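Local coordinates for protein ricin B-related lectin (PDB 5MUA) that probably binds galactose-containing carbohydrates as a fungal chimerolectin, joining a ricin B-type lectin to a papain-like, calcium-dependent cysteine protease, at residues N155-A158 with T159-C163; V219-W222 with G223-F227. All blocks are in the same frame, centred on the assembly; numbering follows the deposited sequence. Where two conformers were deposited one is given.

Interaction 1. Residues N155-A158 with T159-C163; sequences NVHA and TLLAC
The imidazole of His157, in one of its two deposited conformers, carries the side chain of Leu161 over one face, where CG stands 4.0 Å from the ring centroid, 26° off the ring normal and displaced toward the rim. This is a CH-pi contact between residues one helical turn apart, and the two chains cross obliquely. Holding CG of His157 anti to its own N (chi1 175°) keeps the imidazole beside the carbonyl carbon, on the flank from which Leu161 rises. In this conformer the histidine side chain lies about 7 Å from the bound E64. Leu161 takes the other choice, with CG beside its backbone N. Beneath the pair runs a straight bond from Leu161 N to His157 O, 2.8 Å long.

The turn belongs to helix 153-162, which follows directly on strand 144-152, probably the last strand of the trefoil lectin part, and packs on strands 170-173, 233-243 and 246-255 of what is probably the papain-like part. Asn155 N hydrogen-bonds to Thr152 OG1 at its start. On its inward side Val156 and Leu160 pack against Trp252 and Phe286, while Leu160 also meets Phe170 and Met239. Their backbones are joined by Leu160 N to Val156 O at 2.7 Å, and Thr159 N reaches Asn155 O at 3.0 Å. The next bond along, Ala162 N to Ala158 O, is weak, bent to 134°.

Interaction 2. Residues V219-W222 with G223-F227; sequences VAKW and GNENF
Trp222 and Asn226, four residues apart, meet obliquely, with the amide nitrogen over one face of the indole and the amide plane tilted 42° from the ring. CB of Trp222 lies beside Gly223 N merely through the peptide link, and from it the side chain leaves with CG anti to the backbone N (chi1 -172°), beside the carbonyl carbon. CG and CD1 come next, both beneath Asn226 ND2, which stands 3.1 Å above the ring plane toward the rim. NE1 and CE2 also have ND2 as their nearest neighbour, whereas CE3 has Gly223 N nearby, 3.8 Å away. Farther out, CZ3 touches CE2 of Phe227 at 3.8 Å. That phenyl turns its edge toward the indole face in an offset edge-to-face pair, planes at 81°.

The amide is held in place by its own bond: Asn226 ND2 donates to Trp222 O at 2.9 Å, nearly in the amide plane. The same carbonyl also accepts weak bonds from Glu225 N and Asn226 N, so three donors gather on it as the helix ends. Leu234, Leu182, Ile190 and Leu45 also pack around Trp222, while Arg202 of the second subunit hydrogen-bonds to Asn224 OD1 and Phe227 O. Phe227 is the first residue to leave helical geometry after helix 208-226, which begins at Cys208 of the E64 pocket, consistent with the central helix of papain-like proteases.

How the interactions relate
Both are local contacts four or five residues apart toward the end of a helix, and they hold different elements: interaction 1 helix 153-162, interaction 2 helix 208-226. Their centres are 24 Å apart and they do not touch. Each is partly buried. In interaction 1 the touching pair is an aliphatic chain on an imidazole toward the surface, while Val156 and Leu160 face the strands of the protease-like part. Interaction 2 sets an amide nitrogen and a phenyl edge against an indole, wedged among Leu45, Leu182, Ile190 and Leu234, and, unlike interaction 1, its helix end meets the second subunit. Interaction 1 comes closer to E64; interaction 2 comes closer to a calcium ion.

Interaction 1. Residues N155-A158 with T159-C163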
ATOM      1  N   ASN B 155     -16.958  -4.699 -14.618  1.00 16.69           N
ATOM      2  CA  ASN B 155     -18.082  -4.003 -13.939  1.00 16.19           C
ATOM      3  C   ASN B 155     -17.631  -2.715 -13.217  1.00 15.43           C
ATOM      4  O   ASN B 155     -18.276  -1.667 -13.345  1.00 14.80           O
ATOM      5  CB  ASN B 155     -18.742  -4.804 -12.824  1.00 16.41           C
ATOM      6  CG  ASN B 155     -19.513  -6.016 -13.273  1.00 18.09           C
ATOM      7  OD1 ASN B 155     -19.666  -6.906 -12.466  1.00 14.28           O
ATOM      8  ND2 ASN B 155     -20.030  -6.044 -14.512  1.00 17.91           N
ATOM      9  N   VAL B 156     -16.576  -2.804 -12.391  1.00 14.14           N
ATOM     10  CA  VAL B 156     -16.118  -1.644 -11.609  1.00 14.34           C
ATOM     11  C   VAL B 156     -15.577  -0.557 -12.587  1.00 15.44           C
ATOM     12  O   VAL B 156     -15.875   0.631 -12.419  1.00 14.82           O
ATOM     13  CB  VAL B 156     -15.086  -2.056 -10.513  1.00 12.87           C
ATOM     14  CG1 VAL B 156     -14.617  -0.822  -9.799  1.00 13.86           C
ATOM     15  CG2 VAL B 156     -15.619  -3.076  -9.526  1.00 13.40           C
ATOM     16  N   HIS B 157     -14.832  -0.941 -13.606  1.00 15.90           N
ATOM     17  CA  HIS B 157     -14.327   0.026 -14.597  0.55 17.64           C
ATOM     18  C   HIS B 157     -15.458   0.855 -15.226  1.00 18.31           C
ATOM     19  O   HIS B 157     -15.387   2.115 -15.263  1.00 18.40           O
ATOM     20  CB  HIS B 157     -13.447  -0.664 -15.639  0.55 18.89           C
ATOM     21  CG  HIS B 157     -12.982   0.231 -16.755  0.55 20.46           C
ATOM     22  ND1 HIS B 157     -12.105   1.281 -16.563  0.55 23.85           N
ATOM     23  CD2 HIS B 157     -13.264   0.217 -18.078  0.55 23.65           C
ATOM     24  CE1 HIS B 157     -11.844   1.857 -17.722  0.55 23.51           C
ATOM     25  NE2 HIS B 157     -12.542   1.236 -18.660  0.55 24.98           N
ATOM     26  N   ALA B 158     -16.521   0.169 -15.656  1.00 17.43           N
ATOM     27  CA  ALA B 158     -17.665   0.845 -16.180  1.00 17.53           C
ATOM     28  C   ALA B 158     -18.290   1.791 -15.167  1.00 16.08           C
ATOM     29  O   ALA B 158     -18.572   2.955 -15.467  1.00 18.15           O
ATOM     30  CB  ALA B 158     -18.714  -0.132 -16.719  1.00 18.39           C
ATOM     31  N   THR B 159     -18.470   1.311 -13.960  1.00 15.52           N
ATOM     32  CA  THR B 159     -18.979   2.132 -12.907  1.00 15.42           C
ATOM     33  C   THR B 159     -18.129   3.407 -12.721  1.00 16.51           C
ATOM     34  O   THR B 159     -18.645   4.544 -12.674  1.00 16.91           O
ATOM     35  CB  THR B 159     -19.084   1.293 -11.636  1.00 16.74           C
ATOM     36  OG1 THR B 159     -20.211   0.422 -11.841  1.00 15.75           O
ATOM     37  CG2 THR B 159     -19.361   2.129 -10.420  1.00 17.15           C
ATOM     38  N   LEU B 160     -16.844   3.183 -12.685  1.00 16.60           N
ATOM     39  CA  LEU B 160     -15.876   4.256 -12.452  1.00 17.94           C
ATOM     40  C   LEU B 160     -15.919   5.275 -13.584  1.00 18.44           C
ATOM     41  O   LEU B 160     -16.049   6.481 -13.334  1.00 19.22           O
ATOM     42  CB  LEU B 160     -14.492   3.644 -12.336  1.00 18.80           C
ATOM     43  CG  LEU B 160     -13.346   4.582 -12.155  1.00 17.49           C
ATOM     44  CD1 LEU B 160     -13.472   5.394 -10.869  1.00 18.14           C
ATOM     45  CD2 LEU B 160     -12.094   3.741 -12.172  1.00 19.88           C
ATOM     46  N   LEU B 161     -15.929   4.808 -14.805  1.00 19.15           N
ATOM     47  CA  LEU B 161     -16.082   5.718 -15.946  1.00 24.15           C
ATOM     48  C   LEU B 161     -17.380   6.472 -16.025  1.00 25.07           C
ATOM     49  O   LEU B 161     -17.410   7.487 -16.669  1.00 26.89           O
ATOM     50  CB  LEU B 161     -15.759   5.038 -17.293  1.00 28.09           C
ATOM     51  CG  LEU B 161     -14.300   4.589 -17.401  1.00 34.97           C
ATOM     52  CD1 LEU B 161     -14.099   3.862 -18.728  1.00 41.96           C
ATOM     53  CD2 LEU B 161     -13.294   5.729 -17.229  1.00 36.82           C
ATOM     54  N   ALA B 162     -18.461   5.995 -15.406  1.00 21.11           N
ATOM     55  CA  ALA B 162     -19.733   6.685 -15.456  1.00 20.05           C
ATOM     56  C   ALA B 162     -19.971   7.645 -14.270  1.00 19.95           C
ATOM     57  O   ALA B 162     -20.946   8.378 -14.216  1.00 21.56           O
ATOM     58  CB  ALA B 162     -20.867   5.672 -15.546  1.00 21.26           C
ATOM     59  N   CYS B 163     -19.066   7.671 -13.309  1.00 19.74           N
ATOM     60  CA  CYS B 163     -19.259   8.550 -12.157  1.00 18.25           C
ATOM     61  C   CYS B 163     -18.905  10.023 -12.457  1.00 17.21           C
ATOM     62  O   CYS B 163     -18.183  10.313 -13.394  1.00 18.59           O
ATOM     63  CB  CYS B 163     -18.505   7.990 -10.955  1.00 19.86           C
ATOM     64  SG  CYS B 163     -16.879   8.641 -10.494  0.70 21.88           S
TER

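Interaction 2. Residues V219-W222 with G223-F227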
ATOM      1  N   VAL B 219      -5.992  -2.911   3.368  1.00 11.39           N
ATOM      2  CA  VAL B 219      -7.189  -3.657   2.922  1.00 11.35           C
ATOM      3  C   VAL B 219      -6.663  -4.927   2.284  1.00 11.25           C
ATOM      4  O   VAL B 219      -7.184  -6.005   2.606  1.00 10.42           O
ATOM      5  CB  VAL B 219      -8.057  -2.864   1.957  1.00 10.56           C
ATOM      6  CG1 VAL B 219      -9.205  -3.739   1.459  1.00 12.03           C
ATOM      7  CG2 VAL B 219      -8.633  -1.682   2.720  1.00 10.36           C
ATOM      8  N   ALA B 220      -5.615  -4.808   1.467  1.00 11.79           N
ATOM      9  CA  ALA B 220      -5.080  -6.015   0.792  1.00 12.30           C
ATOM     10  C   ALA B 220      -4.592  -7.060   1.849  1.00 11.98           C
ATOM     11  O   ALA B 220      -4.823  -8.250   1.718  1.00 10.61           O
ATOM     12  CB  ALA B 220      -3.967  -5.640  -0.158  1.00 13.09           C
ATOM     13  N   LYS B 221      -3.869  -6.620   2.879  1.00 12.21           N
ATOM     14  CA  LYS B 221      -3.388  -7.540   3.909  1.00 12.77           C
ATOM     15  C   LYS B 221      -4.547  -8.119   4.682  1.00 11.89           C
ATOM     16  O   LYS B 221      -4.523  -9.299   5.004  1.00 12.45           O
ATOM     17  CB  LYS B 221      -2.355  -6.885   4.871  1.00 14.25           C
ATOM     18  CG  LYS B 221      -1.081  -6.390   4.163  1.00 16.12           C
ATOM     19  CD  LYS B 221      -0.087  -5.766   5.151  1.00 19.29           C
ATOM     20  CE  LYS B 221       0.524  -6.854   6.032  1.00 21.28           C
ATOM     21  NZ  LYS B 221       1.749  -6.509   6.816  1.00 22.11           N
ATOM     22  N   TRP B 222      -5.548  -7.313   4.984  1.00 11.86           N
ATOM     23  CA  TRP B 222      -6.748  -7.856   5.654  1.00 12.54           C
ATOM     24  C   TRP B 222      -7.403  -8.991   4.853  1.00 12.24           C
ATOM     25  O   TRP B 222      -7.804 -10.028   5.431  1.00 11.55           O
ATOM     26  CB  TRP B 222      -7.725  -6.727   5.980  1.00 13.48           C
ATOM     27  CG  TRP B 222      -8.913  -7.125   6.825  1.00 14.90           C
ATOM     28  CD1 TRP B 222      -9.006  -7.167   8.219  1.00 15.48           C
ATOM     29  CD2 TRP B 222     -10.196  -7.465   6.321  1.00 14.35           C
ATOM     30  NE1 TRP B 222     -10.315  -7.527   8.579  1.00 16.04           N
ATOM     31  CE2 TRP B 222     -11.045  -7.728   7.438  1.00 14.97           C
ATOM     32  CE3 TRP B 222     -10.713  -7.564   5.045  1.00 13.64           C
ATOM     33  CZ2 TRP B 222     -12.419  -8.047   7.269  1.00 15.04           C
ATOM     34  CZ3 TRP B 222     -12.053  -7.892   4.872  1.00 13.25           C
ATOM     35  CH2 TRP B 222     -12.879  -8.134   5.981  1.00 13.56           C
ATOM     36  N   GLY B 223      -7.480  -8.771   3.550  1.00 11.32           N
ATOM     37  CA  GLY B 223      -7.992  -9.816   2.641  1.00 12.50           C
ATOM     38  C   GLY B 223      -7.191 -11.058   2.679  1.00 12.54           C
ATOM     39  O   GLY B 223      -7.725 -12.198   2.840  1.00 12.42           O
ATOM     40  N   ASN B 224      -5.873 -10.902   2.578  1.00 12.16           N
ATOM     41  CA  ASN B 224      -5.019 -12.072   2.672  1.00 12.37           C
ATOM     42  C   ASN B 224      -5.111 -12.814   3.981  1.00 12.21           C
ATOM     43  O   ASN B 224      -5.114 -14.058   4.066  1.00 13.00           O
ATOM     44  CB  ASN B 224      -3.570 -11.623   2.465  1.00 12.37           C
ATOM     45  CG  ASN B 224      -2.606 -12.785   2.520  1.00 13.34           C
ATOM     46  OD1 ASN B 224      -2.750 -13.801   1.781  1.00 13.42           O
ATOM     47  ND2 ASN B 224      -1.575 -12.671   3.433  1.00 13.75           N
ATOM     48  N   GLU B 225      -5.289 -12.063   5.028  1.00 14.59           N
ATOM     49  CA  GLU B 225      -5.252 -12.637   6.381  1.00 15.30           C
ATOM     50  C   GLU B 225      -6.612 -13.211   6.807  1.00 15.11           C
ATOM     51  O   GLU B 225      -6.670 -14.037   7.690  1.00 16.18           O
ATOM     52  CB  GLU B 225      -4.737 -11.606   7.352  1.00 16.64           C
ATOM     53  CG  GLU B 225      -3.240 -11.363   7.096  1.00 17.22           C
ATOM     54  CD  GLU B 225      -2.625 -10.221   7.905  1.00 18.90           C
ATOM     55  OE1 GLU B 225      -3.311  -9.694   8.815  1.00 18.16           O
ATOM     56  OE2 GLU B 225      -1.443  -9.814   7.558  1.00 20.71           O
ATOM     57  N   ASN B 226      -7.692 -12.811   6.155  1.00 13.56           N
ATOM     58  CA  ASN B 226      -8.999 -13.329   6.571  1.00 13.98           C
ATOM     59  C   ASN B 226      -9.686 -14.237   5.589  1.00 14.92           C
ATOM     60  O   ASN B 226     -10.716 -14.809   5.961  1.00 17.66           O
ATOM     61  CB  ASN B 226      -9.898 -12.163   6.815  1.00 14.90           C
ATOM     62  CG  ASN B 226      -9.639 -11.503   8.129  1.00 17.21           C
ATOM     63  OD1 ASN B 226     -10.151 -11.979   9.129  1.00 21.64           O
ATOM     64  ND2 ASN B 226      -8.916 -10.376   8.136  1.00 15.60           N
ATOM     65  N   PHE B 227      -9.201 -14.371   4.362  1.00 13.03           N
ATOM     66  CA  PHE B 227      -9.862 -15.256   3.397  1.00 14.03           C
ATOM     67  C   PHE B 227      -8.927 -16.347   2.931  1.00 14.02           C
ATOM     68  O   PHE B 227      -7.866 -16.063   2.373  1.00 14.76           O
ATOM     69  CB  PHE B 227     -10.419 -14.494   2.230  1.00 12.63           C
ATOM     70  CG  PHE B 227     -11.465 -13.488   2.635  1.00 12.98           C
ATOM     71  CD1 PHE B 227     -12.740 -13.881   2.923  1.00 13.08           C
ATOM     72  CD2 PHE B 227     -11.186 -12.160   2.732  1.00 14.24           C
ATOM     73  CE1 PHE B 227     -13.702 -12.955   3.273  1.00 13.17           C
ATOM     74  CE2 PHE B 227     -12.147 -11.217   3.116  1.00 13.46           C
ATOM     75  CZ  PHE B 227     -13.396 -11.636   3.395  1.00 13.72           C
TER